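Local coordinates for biofilm-associated surface protein (Staphylococcus aureus, PDB 7C7U) that is a cell wall-anchored surface protein of biofilm formation, whose calcium-binding region probably helps to modulate its switch to functional amyloid, at residues F241-S244 / Q250-Y253; N308-K311 / N316-L319; L395-E400 / S406-E411; D414-G417 / D422-V425. One frame throughout, in Å; residues are numbered along the deposited sequence.

Interaction 1 of 4, residues F241-S244 / Q250-Y253; sequences FSYS and QWAY
A chi1 of 178° at Tyr243 puts CG trans to the backbone N and sends the phenol across to the 250-253 segment, where Trp251, with chi1 -69° and CG beside its own backbone N, turns a face of the indole to it. The result is a T-shaped pair. Tyr243 leads with its CE1 edge, and CE1 stands 3.5 Å from Trp251 CD2 with the six-membered rings 68° apart. Phe241 meets the far end of the same indole, its CZ 3.7 Å from Trp251 CH2, in nearly parallel planes slid so far apart that the rings barely overlap. These three residues form a buried aromatic cluster where the loop after strand 228-237 folds back to lead into strand 252-257; Phe315 stacks on Tyr243, and Phe210 adds its ring beside Phe241. The phenol hydroxyl is gripped twice: Tyr243 OH accepts an almost straight bond from Trp251 N at 2.9 Å and donates to Gln250 OE1 at 2.6 Å, approaching from above the amide carbonyl plane. Leu309 N gives a second hydrogen bond to that Gln250 oxygen, while Glu205 takes the indole N-H of Trp251.

Interaction 2 of 4, residues N308-K311 / N316-L319; sequences NLNK and NNAL
Asn310, in the short 3-10 turn 309-311, and Asn317, in the type II beta turn 316-319, join two corners of the loop that runs from strand 301-305 to strand 323-331. Their side-chain amides carry the whole contact. Asn317 ND2 donates to Asn310 OD1 at 2.9 Å, with an N-H...O angle of 158°. The two flat groups stand almost perpendicular, at 89°, so the bond uses them differently: Asn310 OD1 lies close to the amide plane of Asn317, whereas the donor nitrogen sits well above the carbonyl plane of Asn310. Asn308 holds the other end of the acceptor amide, its OD1 taking Asn310 ND2 at 3.0 Å, in the carbonyl plane and on a lone pair. That same Asn308 OD1 also accepts from Asn310 N at 3.2 Å, and its two bonds therefore tie both the backbone and the side chain of Asn310. Both amides also reach Tyr243: Asn317 OD1 receives Tyr243 N, and Asn310 ND2, besides its bond to Asn308, gives to Tyr243 O, which fixes the rotation of both amides against that stretch of backbone. Asn308 OD1 bonded to the backbone N two residues on is the signature of an Asx turn, here leading into the 3-10 turn.

Interaction 3 of 4, residues L395-E400 / S406-E411; sequences LLDRYE and SDAENE. With CA (calcium ion), chain E; CA (calcium ion), chain D.
Glu400 bridges two calcium ions with a single carboxylate, and the 406-411 segment closes round one of them. Glu400 sets CG beside its backbone N (chi1 -64°) and runs on extended, which carries the carboxylate out to both ions. Glu400 OE2 binds the calcium of chain D at 2.2 Å and also binds, at a longer 2.7 Å, the calcium of chain E; Glu400 OE1 binds the chain E ion at 2.3 Å. Beside Glu400 OE1 in the same shell, Asp407 O sits 2.3 Å from the chain E calcium, with Asn410 O at 2.6 Å. The chain D ion takes Leu395 O at 2.3 Å and a water at 2.6 Å. Asp391 and Asp393 serve both ions, Asp389 completes the chain D site and Asp420 the chain E site. Asp389, Asp391, Asp393, Leu395 and Glu400 fall at positions 1, 3, 5, 7 and 12 of an EF-hand-like calcium loop, here doubled by a second ion that draws in the residues that follow. In the next shell, the type I turn 407-410 brings its first and last carbonyls to the same calcium, and an Asx turn, Glu409 N to Asp407 OD1, braces it. The water donates to both Asp397 OD1 and Ala408 O, so it links the helix start to the turn while its oxygen binds the metal; Ser23 is the main outside partner of the Asp397 carboxylate. Alongside, Ala408 CB packs on Asp397 CA. Ser406 OG lies 2.8 Å from Glu400 OE1, but Ser404 is its stronger polar partner.

Interaction 4 of 4, residues D414-G417 / D422-V425; sequences DGDG and DEVV. With CA (calcium ion), chain G; CA (calcium ion), chain F.
Glu423 leaves helix 420-427 with its CB directed at Asp414 and Asp416, and its chain bends at chi2 (-145°) to swing the carboxylate between two calcium ions. CG only carries the chain onward, and CD brings both oxygens up to the chain G calcium. At the tip, Glu423 OE1 bridges: it is 2.3 Å from the calcium of chain F and 2.6 Å from that of chain G. Glu423 OE2 binds the chain G ion alone, at 2.4 Å, and Thr429 is the main polar partner of Glu423 apart from the metals. The two aspartates come from the opposite direction and straddle the pair of ions too. Asp414 puts OD1 on the chain F calcium at 2.4 Å and OD2 on the chain G calcium at 2.6 Å, and Asp416 divides its two oxygens in the same way. With Asp412 and the carbonyl of Lys418, these residues make an EF-hand-like DxDxDG loop about the chain F ion. Ser430, Val433 and Glu509 complete the chain G site, so this metal ties the loop to strand 509-516. The crowded acidic oxygens are held together by the shared metals, and an Asx turn, Asp416 N to Asp414 OD1 at 3.0 Å, sets Asp414 in place.

In the fold
The four contacts form two neighbouring pairs far apart in the chain. Interactions 1 and 2 touch, their centres about 7 Å apart: interaction 1 is buried and largely aromatic, while interaction 2 is a small amide contact at the surface, and both belong to loops that meet around Tyr243. Interactions 3 and 4, with centres about 12 Å apart, are buried and metal-built. They belong to consecutive EF-hand-like loops with successive helices, 397-404 and 420-427; Tyr399 and, just before the first, Leu395 pack on Val424. In each, one glutamate oxygen bridges two ions. Interaction 3 sits near the chain's centre; interaction 4 faces the following strand-rich part, on the opposite side from interactions 1 and 2.

Interaction 1 of 4, residues F241-S244 / Q250-Y253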
loop_
_atom_site.group_PDB
_atom_site.type_symbol
_atom_site.label_atom_id
_atom_site.label_comp_id
_atom_site.label_asym_id
_atom_site.label_seq_id
_atom_site.Cartn_x
_atom_site.Cartn_y
_atom_site.Cartn_z
ATOM N N PHE A 241 10.231 -26.397 25.083
ATOM C CA PHE A 241 10.938 -27.286 24.173
ATOM C C PHE A 241 12.406 -26.915 24.019
ATOM O O PHE A 241 12.769 -25.740 23.907
ATOM C CB PHE A 241 10.265 -27.267 22.794
ATOM C CG PHE A 241 11.043 -27.997 21.746
ATOM C CD1 PHE A 241 11.068 -29.386 21.724
ATOM C CD2 PHE A 241 11.767 -27.302 20.797
ATOM C CE1 PHE A 241 11.795 -30.058 20.759
ATOM C CE2 PHE A 241 12.494 -27.972 19.828
ATOM C CZ PHE A 241 12.505 -29.352 19.811
ATOM N N SER A 242 13.240 -27.943 23.961
ATOM C CA SER A 242 14.667 -27.790 23.725
ATOM C C SER A 242 15.059 -28.769 22.624
ATOM O O SER A 242 14.791 -29.975 22.741
ATOM C CB SER A 242 15.450 -28.054 25.019
ATOM O OG SER A 242 16.747 -27.519 24.945
ATOM N N TYR A 243 15.655 -28.246 21.543
ATOM C CA TYR A 243 16.074 -29.056 20.399
ATOM C C TYR A 243 17.491 -29.574 20.636
ATOM O O TYR A 243 18.426 -28.783 20.792
ATOM C CB TYR A 243 16.026 -28.254 19.086
ATOM C CG TYR A 243 16.496 -29.077 17.898
ATOM C CD1 TYR A 243 15.605 -29.900 17.201
ATOM C CD2 TYR A 243 17.821 -29.057 17.485
ATOM C CE1 TYR A 243 16.018 -30.660 16.116
ATOM C CE2 TYR A 243 18.247 -29.832 16.411
ATOM C CZ TYR A 243 17.340 -30.631 15.734
ATOM O OH TYR A 243 17.746 -31.393 14.664
ATOM N N SER A 244 17.646 -30.898 20.663
ATOM C CA SER A 244 18.966 -31.524 20.703
ATOM C C SER A 244 18.823 -32.945 20.179
ATOM O O SER A 244 18.060 -33.738 20.737
ATOM C CB SER A 244 19.552 -31.524 22.119
ATOM O OG SER A 244 20.847 -32.105 22.116
ATOM N N GLN A 250 18.927 -35.587 13.180
ATOM C CA GLN A 250 18.650 -34.169 12.959
ATOM C C GLN A 250 17.386 -33.966 12.131
ATOM O O GLN A 250 17.092 -34.719 11.198
ATOM C CB GLN A 250 19.823 -33.487 12.263
ATOM C CG GLN A 250 21.057 -33.299 13.125
ATOM C CD GLN A 250 20.861 -32.351 14.294
ATOM O OE1 GLN A 250 20.295 -31.268 14.156
ATOM N NE2 GLN A 250 21.351 -32.752 15.464
ATOM N N TRP A 251 16.632 -32.938 12.490
ATOM C CA TRP A 251 15.458 -32.546 11.745
ATOM C C TRP A 251 15.847 -31.766 10.481
ATOM O O TRP A 251 16.976 -31.297 10.327
ATOM C CB TRP A 251 14.550 -31.683 12.612
ATOM C CG TRP A 251 13.889 -32.390 13.749
ATOM C CD1 TRP A 251 13.967 -33.733 14.074
ATOM C CD2 TRP A 251 13.033 -31.793 14.727
ATOM N NE1 TRP A 251 13.219 -33.985 15.212
ATOM C CE2 TRP A 251 12.645 -32.817 15.634
ATOM C CE3 TRP A 251 12.580 -30.492 14.944
ATOM C CZ2 TRP A 251 11.793 -32.578 16.699
ATOM C CZ3 TRP A 251 11.751 -30.253 16.021
ATOM C CH2 TRP A 251 11.366 -31.290 16.884
ATOM N N ALA A 252 14.869 -31.570 9.596
ATOM C CA ALA A 252 15.065 -30.690 8.447
ATOM C C ALA A 252 13.993 -29.612 8.423
ATOM O O ALA A 252 12.850 -29.852 8.818
ATOM C CB ALA A 252 15.029 -31.478 7.131
ATOM N N TYR A 253 14.365 -28.419 7.932
ATOM C CA TYR A 253 13.402 -27.372 7.643
ATOM C C TYR A 253 13.067 -27.400 6.154
ATOM O O TYR A 253 13.970 -27.443 5.309
ATOM C CB TYR A 253 13.936 -25.991 8.035
ATOM C CG TYR A 253 12.904 -24.910 7.847
ATOM C CD1 TYR A 253 11.726 -24.926 8.583
ATOM C CD2 TYR A 253 13.101 -23.866 6.923
ATOM C CE1 TYR A 253 10.765 -23.965 8.409
ATOM C CE2 TYR A 253 12.146 -22.911 6.744
ATOM C CZ TYR A 253 10.995 -22.945 7.491
ATOM O OH TYR A 253 10.057 -21.968 7.310
#

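Interaction 2 of 4, residues N308-K311 / N316-L319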
loop_
_atom_site.group_PDB
_atom_site.type_symbol
_atom_site.label_atom_id
_atom_site.label_comp_id
_atom_site.label_asym_id
_atom_site.label_seq_id
_atom_site.Cartn_x
_atom_site.Cartn_y
_atom_site.Cartn_z
ATOM N N ASN A 308 23.755 -29.935 13.182
ATOM C CA ASN A 308 23.171 -29.418 14.420
ATOM C C ASN A 308 22.253 -28.258 14.040
ATOM O O ASN A 308 22.709 -27.119 13.925
ATOM C CB ASN A 308 24.247 -28.980 15.407
ATOM C CG ASN A 308 23.679 -28.678 16.772
ATOM O OD1 ASN A 308 22.509 -28.330 16.889
ATOM N ND2 ASN A 308 24.496 -28.812 17.815
ATOM N N LEU A 309 20.952 -28.550 13.908
ATOM C CA LEU A 309 19.994 -27.561 13.423
ATOM C C LEU A 309 19.938 -26.311 14.298
ATOM O O LEU A 309 19.495 -25.248 13.829
ATOM C CB LEU A 309 18.608 -28.205 13.315
ATOM C CG LEU A 309 17.547 -27.528 12.446
ATOM C CD1 LEU A 309 18.056 -27.296 11.027
ATOM C CD2 LEU A 309 16.255 -28.328 12.438
ATOM N N ASN A 310 20.397 -26.395 15.547
ATOM C CA ASN A 310 20.494 -25.195 16.383
ATOM C C ASN A 310 21.337 -24.097 15.744
ATOM O O ASN A 310 21.197 -22.923 16.119
ATOM C CB ASN A 310 21.088 -25.542 17.750
ATOM C CG ASN A 310 20.127 -26.316 18.626
ATOM O OD1 ASN A 310 19.053 -25.820 18.951
ATOM N ND2 ASN A 310 20.526 -27.507 19.051
ATOM N N LYS A 311 22.222 -24.438 14.807
ATOM C CA LYS A 311 23.004 -23.398 14.148
ATOM C C LYS A 311 22.190 -22.612 13.126
ATOM O O LYS A 311 22.588 -21.499 12.752
ATOM C CB LYS A 311 24.243 -24.002 13.472
ATOM C CG LYS A 311 25.200 -24.692 14.447
ATOM C CD LYS A 311 26.579 -24.969 13.883
ATOM C CE LYS A 311 26.724 -26.311 13.261
ATOM N NZ LYS A 311 28.147 -26.564 12.867
ATOM N N ASN A 316 14.996 -21.159 20.849
ATOM C CA ASN A 316 14.851 -20.669 22.226
ATOM C C ASN A 316 14.834 -21.839 23.216
ATOM O O ASN A 316 13.907 -22.011 24.003
ATOM C CB ASN A 316 13.593 -19.804 22.365
ATOM C CG ASN A 316 13.516 -18.714 21.310
ATOM O OD1 ASN A 316 14.461 -17.961 21.117
ATOM N ND2 ASN A 316 12.386 -18.628 20.626
ATOM N N ASN A 317 15.870 -22.665 23.147
ATOM C CA ASN A 317 15.920 -23.892 23.940
ATOM C C ASN A 317 15.731 -23.635 25.434
ATOM O O ASN A 317 16.394 -22.777 26.032
ATOM C CB ASN A 317 17.236 -24.621 23.683
ATOM C CG ASN A 317 17.296 -25.227 22.296
ATOM O OD1 ASN A 317 16.259 -25.564 21.708
ATOM N ND2 ASN A 317 18.507 -25.366 21.755
ATOM N N ALA A 318 14.812 -24.401 26.030
ATOM C CA ALA A 318 14.455 -24.371 27.446
ATOM C C ALA A 318 13.765 -23.080 27.858
ATOM O O ALA A 318 13.635 -22.821 29.048
ATOM C CB ALA A 318 15.665 -24.631 28.348
ATOM N N LEU A 319 13.320 -22.257 26.896
ATOM C CA LEU A 319 12.512 -21.073 27.112
ATOM C C LEU A 319 11.139 -21.256 26.477
ATOM O O LEU A 319 10.993 -22.026 25.530
ATOM C CB LEU A 319 13.179 -19.828 26.514
ATOM C CG LEU A 319 14.437 -19.328 27.236
ATOM C CD1 LEU A 319 15.244 -18.405 26.341
ATOM C CD2 LEU A 319 14.092 -18.626 28.549
#

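Interaction 3 of 4, residues L395-E400 / S406-E411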
loop_
_atom_site.group_PDB
_atom_site.type_symbol
_atom_site.label_atom_id
_atom_site.label_comp_id
_atom_site.label_asym_id
_atom_site.label_seq_id
_atom_site.Cartn_x
_atom_site.Cartn_y
_atom_site.Cartn_z
ATOM N N LEU A 395 2.204 0.763 -9.941
ATOM C CA LEU A 395 2.861 0.843 -8.636
ATOM C C LEU A 395 2.014 0.128 -7.591
ATOM O O LEU A 395 0.881 0.549 -7.328
ATOM C CB LEU A 395 3.049 2.293 -8.204
ATOM C CG LEU A 395 3.841 3.217 -9.123
ATOM C CD1 LEU A 395 3.993 4.590 -8.446
ATOM C CD2 LEU A 395 5.196 2.635 -9.469
ATOM N N LEU A 396 2.586 -0.897 -6.945
ATOM C CA LEU A 396 1.840 -1.635 -5.929
ATOM C C LEU A 396 1.305 -0.686 -4.866
ATOM O O LEU A 396 1.930 0.327 -4.549
ATOM C CB LEU A 396 2.728 -2.696 -5.262
ATOM C CG LEU A 396 3.190 -3.856 -6.144
ATOM C CD1 LEU A 396 4.073 -4.844 -5.365
ATOM C CD2 LEU A 396 1.964 -4.567 -6.737
ATOM N N ASP A 397 0.139 -1.030 -4.307
ATOM C CA ASP A 397 -0.418 -0.310 -3.164
ATOM C C ASP A 397 0.648 0.020 -2.132
ATOM O O ASP A 397 0.837 1.187 -1.759
ATOM C CB ASP A 397 -1.503 -1.142 -2.480
ATOM C CG ASP A 397 -2.820 -1.141 -3.219
ATOM O OD1 ASP A 397 -2.830 -0.991 -4.449
ATOM O OD2 ASP A 397 -3.856 -1.333 -2.549
ATOM N N ARG A 398 1.349 -1.010 -1.649
ATOM C CA ARG A 398 2.300 -0.779 -0.565
ATOM C C ARG A 398 3.499 0.028 -1.033
ATOM O O ARG A 398 4.080 0.772 -0.242
ATOM C CB ARG A 398 2.749 -2.104 0.057
ATOM C CG ARG A 398 3.723 -2.903 -0.758
ATOM C CD ARG A 398 3.894 -4.279 -0.129
ATOM N NE ARG A 398 2.690 -5.079 -0.297
ATOM C CZ ARG A 398 2.368 -6.135 0.445
ATOM N NH1 ARG A 398 3.154 -6.548 1.439
ATOM N NH2 ARG A 398 1.246 -6.773 0.192
ATOM N N TYR A 399 3.886 -0.095 -2.304
ATOM C CA TYR A 399 4.929 0.783 -2.824
ATOM C C TYR A 399 4.480 2.236 -2.798
ATOM O O TYR A 399 5.239 3.114 -2.374
ATOM C CB TYR A 399 5.328 0.366 -4.237
ATOM C CG TYR A 399 6.473 1.161 -4.820
ATOM C CD1 TYR A 399 6.248 2.383 -5.469
ATOM C CD2 TYR A 399 7.778 0.693 -4.738
ATOM C CE1 TYR A 399 7.281 3.101 -6.014
ATOM C CE2 TYR A 399 8.835 1.428 -5.278
ATOM C CZ TYR A 399 8.576 2.623 -5.921
ATOM O OH TYR A 399 9.604 3.371 -6.468
ATOM N N GLU A 400 3.243 2.513 -3.237
ATOM C CA GLU A 400 2.759 3.896 -3.246
ATOM C C GLU A 400 2.683 4.450 -1.832
ATOM O O GLU A 400 3.061 5.605 -1.586
ATOM C CB GLU A 400 1.392 4.012 -3.943
ATOM C CG GLU A 400 1.408 3.662 -5.437
ATOM C CD GLU A 400 0.242 4.256 -6.237
ATOM O OE1 GLU A 400 0.207 5.506 -6.427
ATOM O OE2 GLU A 400 -0.628 3.475 -6.711
ATOM N N SER A 406 2.538 8.504 -3.616
ATOM C CA SER A 406 1.400 8.733 -4.476
ATOM C C SER A 406 0.164 8.034 -3.909
ATOM O O SER A 406 0.244 7.170 -3.030
ATOM C CB SER A 406 1.703 8.244 -5.890
ATOM O OG SER A 406 2.455 7.043 -5.872
ATOM N N ASP A 407 -0.994 8.414 -4.439
ATOM C CA ASP A 407 -2.258 7.832 -4.017
ATOM C C ASP A 407 -2.395 6.434 -4.620
ATOM O O ASP A 407 -2.234 6.261 -5.833
ATOM C CB ASP A 407 -3.406 8.753 -4.450
ATOM C CG ASP A 407 -4.767 8.322 -3.907
ATOM O OD1 ASP A 407 -4.914 7.182 -3.409
ATOM O OD2 ASP A 407 -5.706 9.140 -3.999
ATOM N N ALA A 408 -2.649 5.433 -3.757
ATOM C CA ALA A 408 -2.837 4.044 -4.188
ATOM C C ALA A 408 -4.187 3.790 -4.861
ATOM O O ALA A 408 -4.363 2.723 -5.467
ATOM C CB ALA A 408 -2.678 3.089 -3.000
ATOM N N GLU A 409 -5.145 4.719 -4.751
ATOM C CA GLU A 409 -6.468 4.596 -5.364
ATOM C C GLU A 409 -6.739 5.699 -6.393
ATOM O O GLU A 409 -7.889 6.089 -6.600
ATOM C CB GLU A 409 -7.563 4.591 -4.296
ATOM C CG GLU A 409 -7.419 3.506 -3.230
ATOM C CD GLU A 409 -7.002 4.067 -1.875
ATOM O OE1 GLU A 409 -6.106 4.938 -1.837
ATOM O OE2 GLU A 409 -7.574 3.641 -0.848
ATOM N N ASN A 410 -5.692 6.242 -7.009
ATOM C CA ASN A 410 -5.831 7.193 -8.116
ATOM C C ASN A 410 -4.652 6.981 -9.046
ATOM O O ASN A 410 -3.506 7.144 -8.634
ATOM C CB ASN A 410 -5.875 8.644 -7.623
ATOM C CG ASN A 410 -6.124 9.664 -8.757
ATOM O OD1 ASN A 410 -5.987 9.358 -9.943
ATOM N ND2 ASN A 410 -6.489 10.884 -8.376
ATOM N N GLU A 411 -4.915 6.597 -10.286
ATOM C CA GLU A 411 -3.806 6.331 -11.195
ATOM C C GLU A 411 -3.083 7.602 -11.641
ATOM O O GLU A 411 -2.000 7.497 -12.218
ATOM C CB GLU A 411 -4.289 5.528 -12.417
ATOM C CG GLU A 411 -5.184 6.259 -13.414
ATOM C CD GLU A 411 -6.642 6.281 -12.998
ATOM O OE1 GLU A 411 -7.430 7.027 -13.618
ATOM O OE2 GLU A 411 -7.010 5.525 -12.077
HETATM CA CA CA E . -1.527 5.680 -7.905
HETATM CA CA CA D . -1.076 1.643 -7.920
HETATM O O HOH W 1 -2.434 1.191 -5.788
#

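Interaction 4 of 4, residues D414-G417 / D422-V425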
loop_
_atom_site.group_PDB
_atom_site.type_symbol
_atom_site.label_atom_id
_atom_site.label_comp_id
_atom_site.label_asym_id
_atom_site.label_seq_id
_atom_site.Cartn_x
_atom_site.Cartn_y
_atom_site.Cartn_z
ATOM N N ASP A 414 -1.714 13.576 -9.193
ATOM C CA ASP A 414 -1.563 15.026 -9.272
ATOM C C ASP A 414 -2.462 15.666 -10.330
ATOM O O ASP A 414 -2.462 16.898 -10.452
ATOM C CB ASP A 414 -0.085 15.430 -9.454
ATOM C CG ASP A 414 0.566 14.801 -10.648
ATOM O OD1 ASP A 414 -0.064 14.725 -11.723
ATOM O OD2 ASP A 414 1.738 14.420 -10.527
ATOM N N GLY A 415 -3.144 14.858 -11.152
ATOM C CA GLY A 415 -4.039 15.344 -12.190
ATOM C C GLY A 415 -3.418 15.804 -13.490
ATOM O O GLY A 415 -4.145 16.315 -14.351
ATOM N N ASP A 416 -2.118 15.624 -13.692
ATOM C CA ASP A 416 -1.472 16.232 -14.855
ATOM C C ASP A 416 -1.581 15.381 -16.121
ATOM O O ASP A 416 -1.022 15.759 -17.158
ATOM C CB ASP A 416 0.004 16.531 -14.545
ATOM C CG ASP A 416 0.868 15.251 -14.433
ATOM O OD1 ASP A 416 0.329 14.110 -14.538
ATOM O OD2 ASP A 416 2.093 15.401 -14.232
ATOM N N GLY A 417 -2.275 14.244 -16.068
ATOM C CA GLY A 417 -2.444 13.417 -17.240
ATOM C C GLY A 417 -1.359 12.384 -17.464
ATOM O O GLY A 417 -1.516 11.522 -18.340
ATOM N N ASP A 422 4.040 5.629 -14.726
ATOM C CA ASP A 422 4.713 6.263 -15.855
ATOM C C ASP A 422 5.603 7.408 -15.379
ATOM O O ASP A 422 6.769 7.515 -15.769
ATOM C CB ASP A 422 3.678 6.781 -16.859
ATOM C CG ASP A 422 2.927 5.673 -17.542
ATOM O OD1 ASP A 422 3.530 4.597 -17.760
ATOM O OD2 ASP A 422 1.736 5.881 -17.858
ATOM N N GLU A 423 5.084 8.240 -14.486
ATOM C CA GLU A 423 5.886 9.350 -13.985
ATOM C C GLU A 423 7.136 8.860 -13.262
ATOM O O GLU A 423 8.248 9.335 -13.532
ATOM C CB GLU A 423 5.027 10.230 -13.085
ATOM C CG GLU A 423 4.030 11.049 -13.911
ATOM C CD GLU A 423 3.793 12.409 -13.336
ATOM O OE1 GLU A 423 2.696 12.621 -12.771
ATOM O OE2 GLU A 423 4.713 13.268 -13.431
ATOM N N VAL A 424 6.983 7.893 -12.354
ATOM C CA VAL A 424 8.145 7.419 -11.612
ATOM C C VAL A 424 9.135 6.757 -12.553
ATOM O O VAL A 424 10.351 6.974 -12.453
ATOM C CB VAL A 424 7.716 6.464 -10.481
ATOM C CG1 VAL A 424 8.921 5.684 -9.957
ATOM C CG2 VAL A 424 7.055 7.239 -9.363
ATOM N N VAL A 425 8.636 5.980 -13.504
ATOM C CA VAL A 425 9.466 5.099 -14.319
ATOM C C VAL A 425 9.837 5.726 -15.658
ATOM O O VAL A 425 10.987 5.648 -16.089
ATOM C CB VAL A 425 8.743 3.749 -14.526
ATOM C CG1 VAL A 425 9.530 2.871 -15.475
ATOM C CG2 VAL A 425 8.569 3.051 -13.186
HETATM CA CA CA G . 3.578 15.037 -12.214
HETATM CA CA CA F . 0.395 12.610 -12.834
#